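PDB 6W0P: kojibiose phosphorylase from Gut metagenome, which belongs to glycoside hydrolase family 65, whose members join an N-terminal beta-sandwich domain to a helical catalytic domain and a small C-terminal domain. Local coordinates for residues Y185-K190 against K203-N208; Q209-V214 against N253-N258. All coordinates share one frame; numbering follows the deposited sequence.

Overall arrangement
Both contacts lie in the N-terminal domain, on the side of the large antiparallel sheet where its order runs 245-256, 210-217, 197-204, 186-194. Following the chain, contact 1 comes first: strand 186-194 turns back as strand 197-204, and the contact closes the open end of this hairpin. The loop after T204 then leads into strand 210-217, which contact 2 pairs with strand 245-256, closing an excursion that includes strands 223-227 and 230-239 of a second sheet. The contacts follow in series without nesting, their centres about 10 Å apart, and T204 N probably bonds to Q209 O between them, so four neighbouring strands of the sheet are tied together.

Contact 1: Y185-K190 against K203-N208; sequences YWNRVK and KTLTTN
The open end of the antiparallel hairpin formed by strands 186-194 and 197-204 is fastened by N187 and K203, a hydrogen-bonded pair. N187 N gives a short, nearly linear bond to K203 O (2.7 Å), and K203 N returns one of 3.0 Å to N187 O. One step outward, W186 and T204 form a non-hydrogen-bonded pair. Here the methyl CG2 of T204 sits over the face of the indole, 4.0 Å from the centroid of the six-membered ring and 25° off its normal; the far end of the ring, CZ3 and CH2, does the touching. W186 has CG anti to its carbonyl carbon (chi1 -64°), which brings the indole over the partner strand, while NE1 bonds to N87 O. Beyond the strand end a weak bond from L205 N to Y185 O (3.3 Å) continues the pairing. L205 folds back over this carbonyl: CD1 meets CD2 of the Y185 ring at 3.7 Å, and CD2 lies by the side-chain amide of N187. CG2 of V189, in the bulge, lies 4.0 Å from K203 CB. The loop is braced by T204 OG1, which gives its proton to T207 OG1 at 2.7 Å; E65 accepts from T206 N and T207 N. V189 and K190 both oppose T201, the classic beta bulge of this edge hairpin within the sheet.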
loop_
_atom_site.group_PDB
_atom_site.type_symbol
_atom_site.label_atom_id
_atom_site.label_comp_id
_atom_site.label_asym_id
_atom_site.label_seq_id
_atom_site.Cartn_x
_atom_site.Cartn_y
_atom_site.Cartn_z
ATOM N N TYR A 185 23.447 14.535 3.505
ATOM C CA TYR A 185 23.394 13.924 2.150
ATOM C C TYR A 185 24.581 14.422 1.318
ATOM O O TYR A 185 24.555 14.251 0.103
ATOM C CB TYR A 185 22.019 14.166 1.513
ATOM C CG TYR A 185 20.953 13.253 2.069
ATOM C CD1 TYR A 185 20.287 13.569 3.244
ATOM C CD2 TYR A 185 20.654 12.036 1.468
ATOM C CE1 TYR A 185 19.332 12.721 3.784
ATOM C CE2 TYR A 185 19.707 11.174 1.998
ATOM C CZ TYR A 185 19.043 11.515 3.161
ATOM O OH TYR A 185 18.106 10.679 3.704
ATOM N N TRP A 186 25.614 14.941 1.980
ATOM C CA TRP A 186 26.846 15.487 1.351
ATOM C C TRP A 186 28.083 14.712 1.819
ATOM O O TRP A 186 28.150 14.397 3.036
ATOM C CB TRP A 186 26.975 16.969 1.696
ATOM C CG TRP A 186 25.854 17.774 1.122
ATOM C CD1 TRP A 186 24.707 18.155 1.752
ATOM C CD2 TRP A 186 25.746 18.240 -0.227
ATOM N NE1 TRP A 186 23.911 18.867 0.893
ATOM C CE2 TRP A 186 24.525 18.936 -0.329
ATOM C CE3 TRP A 186 26.568 18.163 -1.351
ATOM C CZ2 TRP A 186 24.112 19.543 -1.512
ATOM C CZ3 TRP A 186 26.161 18.766 -2.522
ATOM C CH2 TRP A 186 24.947 19.445 -2.597
ATOM N N ASN A 187 29.011 14.420 0.897
ATOM C CA ASN A 187 30.378 13.919 1.215
ATOM C C ASN A 187 31.389 15.048 0.985
ATOM O O ASN A 187 31.199 15.858 0.041
ATOM C CB ASN A 187 30.782 12.698 0.378
ATOM C CG ASN A 187 29.998 11.455 0.733
ATOM O OD1 ASN A 187 29.760 11.197 1.905
ATOM N ND2 ASN A 187 29.559 10.706 -0.270
ATOM N N ARG A 188 32.462 15.042 1.773
ATOM C CA ARG A 188 33.581 16.010 1.699
ATOM C C ARG A 188 34.270 15.907 0.329
ATOM O O ARG A 188 34.414 14.785 -0.198
ATOM C CB ARG A 188 34.533 15.710 2.861
ATOM C CG ARG A 188 35.930 16.290 2.717
ATOM C CD ARG A 188 36.835 15.925 3.884
ATOM N NE ARG A 188 37.621 17.070 4.337
ATOM C CZ ARG A 188 38.336 17.135 5.464
ATOM N NH1 ARG A 188 38.414 16.107 6.297
ATOM N NH2 ARG A 188 38.983 18.249 5.756
ATOM N N VAL A 189 34.708 17.030 -0.229
ATOM C CA VAL A 189 35.720 17.031 -1.327
ATOM C C VAL A 189 36.920 17.831 -0.830
ATOM O O VAL A 189 37.941 17.197 -0.540
ATOM C CB VAL A 189 35.171 17.588 -2.654
ATOM C CG1 VAL A 189 36.237 17.607 -3.740
ATOM C CG2 VAL A 189 33.939 16.814 -3.114
ATOM N N LYS A 190 36.769 19.148 -0.658
ATOM C CA LYS A 190 37.882 20.050 -0.274
ATOM C C LYS A 190 37.370 21.219 0.581
ATOM O O LYS A 190 36.235 21.689 0.329
ATOM C CB LYS A 190 38.576 20.548 -1.547
ATOM C CG LYS A 190 39.988 21.078 -1.356
ATOM C CD LYS A 190 41.009 20.026 -0.922
ATOM C CE LYS A 190 42.419 20.579 -0.962
ATOM N NZ LYS A 190 43.440 19.517 -0.819
ATOM N N LYS A 203 30.047 16.980 -2.526
ATOM C CA LYS A 203 29.388 16.129 -3.528
ATOM C C LYS A 203 28.280 15.344 -2.830
ATOM O O LYS A 203 28.464 14.989 -1.650
ATOM C CB LYS A 203 30.420 15.212 -4.184
ATOM C CG LYS A 203 29.905 14.429 -5.381
ATOM C CD LYS A 203 31.004 13.637 -6.067
ATOM C CE LYS A 203 30.486 12.756 -7.186
ATOM N NZ LYS A 203 31.572 12.368 -8.123
ATOM N N THR A 204 27.177 15.108 -3.545
ATOM C CA THR A 204 26.009 14.333 -3.059
ATOM C C THR A 204 26.402 12.861 -2.988
ATOM O O THR A 204 27.303 12.473 -3.751
ATOM C CB THR A 204 24.799 14.531 -3.969
ATOM O OG1 THR A 204 25.166 14.124 -5.288
ATOM C CG2 THR A 204 24.324 15.969 -3.985
ATOM N N LEU A 205 25.702 12.095 -2.148
ATOM C CA LEU A 205 25.984 10.670 -1.842
ATOM C C LEU A 205 26.026 9.864 -3.142
ATOM O O LEU A 205 26.969 9.090 -3.308
ATOM C CB LEU A 205 24.887 10.111 -0.930
ATOM C CG LEU A 205 24.630 10.845 0.391
ATOM C CD1 LEU A 205 23.711 10.031 1.296
ATOM C CD2 LEU A 205 25.932 11.146 1.121
ATOM N N THR A 206 25.033 10.064 -4.020
ATOM C CA THR A 206 24.685 9.142 -5.137
ATOM C C THR A 206 24.503 9.885 -6.463
ATOM O O THR A 206 24.934 9.332 -7.494
ATOM C CB THR A 206 23.445 8.328 -4.747
ATOM O OG1 THR A 206 24.006 7.158 -4.144
ATOM C CG2 THR A 206 22.521 7.956 -5.886
ATOM N N THR A 207 23.887 11.075 -6.451
ATOM C CA THR A 207 23.288 11.697 -7.661
ATOM C C THR A 207 24.360 12.363 -8.522
ATOM O O THR A 207 23.999 12.930 -9.561
ATOM C CB THR A 207 22.175 12.658 -7.247
ATOM O OG1 THR A 207 22.729 13.695 -6.437
ATOM C CG2 THR A 207 21.086 11.926 -6.498
ATOM N N ASN A 208 25.622 12.317 -8.092
ATOM C CA ASN A 208 26.796 12.820 -8.858
ATOM C C ASN A 208 26.686 14.344 -8.979
ATOM O O ASN A 208 27.043 14.896 -10.037
ATOM C CB ASN A 208 26.930 12.129 -10.224
ATOM C CG ASN A 208 28.340 11.633 -10.469
ATOM O OD1 ASN A 208 28.782 10.697 -9.795
ATOM N ND2 ASN A 208 29.041 12.242 -11.420
#

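Contact 2: Q209-V214 against N253-N258; sequences QTLTSV and NIIDKN
T210 and T212 pair with D256 and I254 in a regular antiparallel ladder inside the large sheet of the N-terminal domain, the two strands running at 173° to each other. Four backbone bonds hold it: the T212-I254 pair exchanges two of 2.7 Å, whereas at T210-D256 the bond from D256 N to T210 O (2.8 Å) is shorter than the return from T210 N to D256 O (3.3 Å). Between them L211 faces I255 in a non-hydrogen-bonded pair, and L211 CD1 meets the I255 methyl CG2 at 3.9 Å. I255 holds CG2 anti to its carbonyl carbon, which puts that branch against the leucine. F60 covers both residues, and W186 also packs on L211. On the other face the side chains of T210 and D256 run alongside each other, with T210 OG1 3.4 Å from D256 CB. Helix 263-277 lies along this face: its Q266 donates through NE2 to T210 OG1 and bonds through OE1 to T212 OG1, which also meets T201 OG1. Past the strand, D256 OD1 accepts from N258 N, closing an Asx turn; the donor stands above the carboxylate plane, and OD2 takes Q261 N. K257 reaches away from the ladder to D329 and T331. Q209 holds the loop end: NE2 also serves G62 O, OE1 accepts from Y64 N, and the 3.1 Å bond from NE2 to K257 O meets a lone pair in the carbonyl plane, at a C=O...N angle of 113°, with K257 O itself in the amide plane of Q209.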
loop_
_atom_site.group_PDB
_atom_site.type_symbol
_atom_site.label_atom_id
_atom_site.label_comp_id
_atom_site.label_asym_id
_atom_site.label_seq_id
_atom_site.Cartn_x
_atom_site.Cartn_y
_atom_site.Cartn_z
ATOM N N GLN A 209 26.201 15.006 -7.934
ATOM C CA GLN A 209 26.033 16.478 -7.926
ATOM C C GLN A 209 27.049 17.088 -6.967
ATOM O O GLN A 209 27.272 16.513 -5.876
ATOM C CB GLN A 209 24.609 16.860 -7.554
ATOM C CG GLN A 209 23.596 16.353 -8.565
ATOM C CD GLN A 209 22.214 16.815 -8.182
ATOM O OE1 GLN A 209 21.842 16.777 -7.003
ATOM N NE2 GLN A 209 21.462 17.275 -9.178
ATOM N N THR A 210 27.611 18.217 -7.377
ATOM C CA THR A 210 28.657 18.959 -6.642
ATOM C C THR A 210 28.223 20.412 -6.451
ATOM O O THR A 210 27.426 20.929 -7.274
ATOM C CB THR A 210 30.005 18.891 -7.373
ATOM O OG1 THR A 210 29.906 19.679 -8.564
ATOM C CG2 THR A 210 30.418 17.468 -7.686
ATOM N N LEU A 211 28.761 21.027 -5.401
ATOM C CA LEU A 211 28.515 22.433 -5.044
ATOM C C LEU A 211 29.816 23.025 -4.489
ATOM O O LEU A 211 30.466 22.347 -3.676
ATOM C CB LEU A 211 27.396 22.421 -4.002
ATOM C CG LEU A 211 27.067 23.763 -3.366
ATOM C CD1 LEU A 211 25.607 23.791 -2.933
ATOM C CD2 LEU A 211 27.985 24.052 -2.187
ATOM N N THR A 212 30.154 24.252 -4.881
ATOM C CA THR A 212 31.233 25.052 -4.248
ATOM C C THR A 212 30.595 26.278 -3.608
ATOM O O THR A 212 29.884 27.015 -4.319
ATOM C CB THR A 212 32.342 25.439 -5.235
ATOM O OG1 THR A 212 32.998 24.236 -5.613
ATOM C CG2 THR A 212 33.366 26.379 -4.637
ATOM N N SER A 213 30.799 26.432 -2.303
ATOM C CA SER A 213 30.356 27.598 -1.511
ATOM C C SER A 213 31.583 28.382 -1.075
ATOM O O SER A 213 32.447 27.777 -0.396
ATOM C CB SER A 213 29.547 27.182 -0.320
ATOM O OG SER A 213 29.051 28.340 0.335
ATOM N N VAL A 214 31.646 29.660 -1.460
ATOM C CA VAL A 214 32.783 30.558 -1.110
ATOM C C VAL A 214 32.247 31.842 -0.470
ATOM O O VAL A 214 31.225 32.377 -0.943
ATOM C CB VAL A 214 33.653 30.859 -2.342
ATOM C CG1 VAL A 214 34.385 29.609 -2.823
ATOM C CG2 VAL A 214 32.841 31.480 -3.466
ATOM N N ASN A 253 27.653 30.425 -4.452
ATOM C CA ASN A 253 27.427 28.963 -4.481
ATOM C C ASN A 253 27.357 28.578 -5.955
ATOM O O ASN A 253 26.493 29.153 -6.676
ATOM C CB ASN A 253 26.184 28.595 -3.669
ATOM C CG ASN A 253 26.340 28.932 -2.203
ATOM O OD1 ASN A 253 27.239 28.425 -1.538
ATOM N ND2 ASN A 253 25.491 29.785 -1.680
ATOM N N ILE A 254 28.273 27.716 -6.410
ATOM C CA ILE A 254 28.279 27.198 -7.808
ATOM C C ILE A 254 27.951 25.706 -7.749
ATOM O O ILE A 254 28.719 24.945 -7.112
ATOM C CB ILE A 254 29.610 27.473 -8.534
ATOM C CG1 ILE A 254 30.020 28.943 -8.466
ATOM C CG2 ILE A 254 29.509 27.000 -9.977
ATOM C CD1 ILE A 254 29.063 29.892 -9.187
ATOM N N ILE A 255 26.867 25.306 -8.408
ATOM C CA ILE A 255 26.365 23.907 -8.379
ATOM C C ILE A 255 26.616 23.279 -9.750
ATOM O O ILE A 255 26.654 24.022 -10.744
ATOM C CB ILE A 255 24.873 23.847 -7.985
ATOM C CG1 ILE A 255 23.967 24.457 -9.055
ATOM C CG2 ILE A 255 24.656 24.503 -6.640
ATOM C CD1 ILE A 255 22.500 24.234 -8.803
ATOM N N ASP A 256 26.804 21.960 -9.777
ATOM C CA ASP A 256 26.779 21.151 -11.020
ATOM C C ASP A 256 25.741 20.040 -10.825
ATOM O O ASP A 256 26.060 19.024 -10.157
ATOM C CB ASP A 256 28.162 20.599 -11.376
ATOM C CG ASP A 256 28.140 19.741 -12.626
ATOM O OD1 ASP A 256 27.195 19.896 -13.427
ATOM O OD2 ASP A 256 29.049 18.909 -12.773
ATOM N N LYS A 257 24.546 20.230 -11.384
ATOM C CA LYS A 257 23.420 19.276 -11.257
ATOM C C LYS A 257 23.691 18.020 -12.103
ATOM O O LYS A 257 23.067 17.002 -11.812
ATOM C CB LYS A 257 22.105 19.974 -11.626
ATOM C CG LYS A 257 21.678 21.084 -10.669
ATOM C CD LYS A 257 20.281 21.605 -10.921
ATOM C CE LYS A 257 20.206 22.591 -12.070
ATOM N NZ LYS A 257 18.850 22.626 -12.673
ATOM N N ASN A 258 24.593 18.082 -13.085
ATOM C CA ASN A 258 24.809 17.041 -14.132
ATOM C C ASN A 258 26.050 16.183 -13.812
ATOM O O ASN A 258 26.025 14.986 -14.109
ATOM C CB ASN A 258 24.865 17.712 -15.512
ATOM C CG ASN A 258 23.571 18.432 -15.836
ATOM O OD1 ASN A 258 22.496 17.878 -15.636
ATOM N ND2 ASN A 258 23.649 19.673 -16.290
#